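Local coordinates for protein ORF48 (Lactococcus phage TP901-1, PDB 3UH8) that probably serves as a structural component of the phage baseplate, the assembly at the tail tip involved in host adhesion, and has an immunoglobulin-like N-terminal domain, at residues V91-A96 against T116-V121. Sequence-based numbering, arbitrary orientation.
Sequences VGRNEA and TFHYIV
CG of Y119 stands between its own backbone N and carbonyl carbon (chi1 71°), and this rotamer sets the phenol ring face-on against N94 CB. The strand backbone places N94 CB over one face of that ring; with N94 CG anti to its carbonyl carbon, the amide lies nearly parallel to the ring, the two planes 12° apart. The CH-pi contact runs 3.6 Å from N94 CB to the centroid of the Y119 ring. N94 ND2 reaches V121 CG2 at 3.4 Å and also donates to F90 O, with a weak bond to G92 O. Y119 OH is held by A87 O. A96 CB meets the edge of the Y119 ring, 4.1 Å from CE2.

The backbones pair as antiparallel strands. N94 N to Y119 O is 2.8 Å, and Y119 N returns a bond to N94 O. A96 and F117 bond in both directions, as do G92 and V121, where the G92 N bond is weak. The pairing joins strands 92-103 and 112-122 of the immunoglobulin-like domain. N94, A96 and Y119 pack on strand 49-54, while F117 touches I6 and L8 of strand 2-9; N94, A96, F117, Y119 and V121 on this face are buried.

R93, E95 and H118 lie on the other face. The R93 side chain, extended from CG to NE, crosses the H118 side chain at about a right angle, with NE over one ring face and 3.2 Å from H118 CG. The guanidinium stands nearly upright on the ring, the planes 83° apart. E95 CG packs over the opposite ring face, which places the imidazole between the two side chains. The E95 carboxylate takes a weak bond from H118 NE2 on OE2, and its OE1 lies 3.1 Å from T116 OG1.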
loop_
_atom_site.group_PDB
_atom_site.type_symbol
_atom_site.label_atom_id
_atom_site.label_comp_id
_atom_site.label_asym_id
_atom_site.label_seq_id
_atom_site.Cartn_x
_atom_site.Cartn_y
_atom_site.Cartn_z
ATOM N N VAL A 91 -8.075 -5.819 -14.256
ATOM C CA VAL A 91 -8.950 -4.704 -14.604
ATOM C C VAL A 91 -10.260 -4.899 -13.845
ATOM O O VAL A 91 -11.057 -5.771 -14.179
ATOM C CB VAL A 91 -9.123 -4.513 -16.137
ATOM C CG1 VAL A 91 -10.205 -3.484 -16.461
ATOM C CG2 VAL A 91 -7.804 -4.110 -16.789
ATOM N N GLY A 92 -10.414 -4.123 -12.786
ATOM C CA GLY A 92 -11.569 -4.175 -11.901
ATOM C C GLY A 92 -11.186 -3.852 -10.475
ATOM O O GLY A 92 -10.224 -3.114 -10.241
ATOM N N ARG A 93 -11.937 -4.407 -9.510
ATOM C CA ARG A 93 -11.677 -4.154 -8.099
ATOM C C ARG A 93 -10.578 -5.042 -7.522
ATOM O O ARG A 93 -10.677 -6.270 -7.552
ATOM C CB ARG A 93 -12.965 -4.199 -7.259
ATOM C CG ARG A 93 -12.805 -3.481 -5.928
ATOM C CD ARG A 93 -14.099 -3.328 -5.159
ATOM N NE ARG A 93 -13.818 -2.837 -3.810
ATOM C CZ ARG A 93 -14.723 -2.358 -2.964
ATOM N NH1 ARG A 93 -15.994 -2.271 -3.320
ATOM N NH2 ARG A 93 -14.357 -1.940 -1.759
ATOM N N ASN A 94 -9.529 -4.395 -6.995
ATOM C CA ASN A 94 -8.377 -5.047 -6.379
ATOM C C ASN A 94 -8.373 -4.827 -4.873
ATOM O O ASN A 94 -8.829 -3.785 -4.403
ATOM C CB ASN A 94 -7.084 -4.512 -6.981
ATOM C CG ASN A 94 -6.812 -4.982 -8.384
ATOM O OD1 ASN A 94 -6.027 -5.905 -8.607
ATOM N ND2 ASN A 94 -7.435 -4.344 -9.365
ATOM N N GLU A 95 -7.841 -5.804 -4.125
ATOM C CA GLU A 95 -7.729 -5.755 -2.669
ATOM C C GLU A 95 -6.262 -5.925 -2.280
ATOM O O GLU A 95 -5.609 -6.864 -2.742
ATOM C CB GLU A 95 -8.610 -6.840 -2.023
ATOM C CG GLU A 95 -8.617 -6.814 -0.500
ATOM C CD GLU A 95 -9.656 -7.678 0.193
ATOM O OE1 GLU A 95 -9.618 -7.747 1.443
ATOM O OE2 GLU A 95 -10.520 -8.265 -0.499
ATOM N N ALA A 96 -5.742 -5.002 -1.451
ATOM C CA ALA A 96 -4.346 -5.013 -1.001
ATOM C C ALA A 96 -4.179 -4.481 0.424
ATOM O O ALA A 96 -5.132 -3.954 0.999
ATOM C CB ALA A 96 -3.481 -4.212 -1.967
ATOM N N THR A 116 -6.823 -4.367 5.201
ATOM C CA THR A 116 -7.056 -4.364 3.754
ATOM C C THR A 116 -7.858 -3.159 3.281
ATOM O O THR A 116 -8.678 -2.613 4.020
ATOM C CB THR A 116 -7.664 -5.681 3.236
ATOM O OG1 THR A 116 -8.983 -5.851 3.754
ATOM C CG2 THR A 116 -6.799 -6.895 3.516
ATOM N N PHE A 117 -7.577 -2.734 2.054
ATOM C CA PHE A 117 -8.245 -1.639 1.376
ATOM C C PHE A 117 -8.412 -2.043 -0.075
ATOM O O PHE A 117 -7.734 -2.963 -0.549
ATOM C CB PHE A 117 -7.439 -0.333 1.502
ATOM C CG PHE A 117 -6.156 -0.267 0.703
ATOM C CD1 PHE A 117 -4.972 -0.779 1.218
ATOM C CD2 PHE A 117 -6.125 0.339 -0.548
ATOM C CE1 PHE A 117 -3.786 -0.720 0.478
ATOM C CE2 PHE A 117 -4.939 0.399 -1.285
ATOM C CZ PHE A 117 -3.777 -0.128 -0.766
ATOM N N HIS A 118 -9.288 -1.343 -0.786
ATOM C CA HIS A 118 -9.528 -1.629 -2.184
ATOM C C HIS A 118 -9.146 -0.475 -3.079
ATOM O O HIS A 118 -9.229 0.684 -2.673
ATOM C CB HIS A 118 -10.994 -2.001 -2.412
ATOM C CG HIS A 118 -11.382 -3.331 -1.843
ATOM N ND1 HIS A 118 -11.831 -3.450 -0.539
ATOM C CD2 HIS A 118 -11.422 -4.548 -2.432
ATOM C CE1 HIS A 118 -12.107 -4.734 -0.372
ATOM N NE2 HIS A 118 -11.880 -5.433 -1.486
ATOM N N TYR A 119 -8.738 -0.804 -4.309
ATOM C CA TYR A 119 -8.427 0.144 -5.370
ATOM C C TYR A 119 -8.955 -0.415 -6.686
ATOM O O TYR A 119 -9.071 -1.635 -6.836
ATOM C CB TYR A 119 -6.929 0.516 -5.420
ATOM C CG TYR A 119 -5.995 -0.567 -5.914
ATOM C CD1 TYR A 119 -5.635 -0.648 -7.255
ATOM C CD2 TYR A 119 -5.400 -1.459 -5.024
ATOM C CE1 TYR A 119 -4.744 -1.620 -7.711
ATOM C CE2 TYR A 119 -4.503 -2.433 -5.467
ATOM C CZ TYR A 119 -4.177 -2.508 -6.813
ATOM O OH TYR A 119 -3.315 -3.473 -7.262
ATOM N N ILE A 120 -9.306 0.466 -7.624
ATOM C CA ILE A 120 -9.853 0.041 -8.910
ATOM C C ILE A 120 -8.910 0.278 -10.081
ATOM O O ILE A 120 -8.420 1.391 -10.259
ATOM C CB ILE A 120 -11.332 0.518 -9.148
ATOM C CG1 ILE A 120 -11.700 0.635 -10.644
ATOM C CG2 ILE A 120 -11.672 1.804 -8.395
ATOM C CD1 ILE A 120 -12.991 -0.008 -11.022
ATOM N N VAL A 121 -8.652 -0.776 -10.870
ATOM C CA VAL A 121 -7.853 -0.646 -12.078
ATOM C C VAL A 121 -8.851 -0.556 -13.224
ATOM O O VAL A 121 -9.666 -1.460 -13.416
ATOM C CB VAL A 121 -6.791 -1.750 -12.313
ATOM C CG1 VAL A 121 -6.006 -1.471 -13.594
ATOM C CG2 VAL A 121 -5.835 -1.863 -11.131
#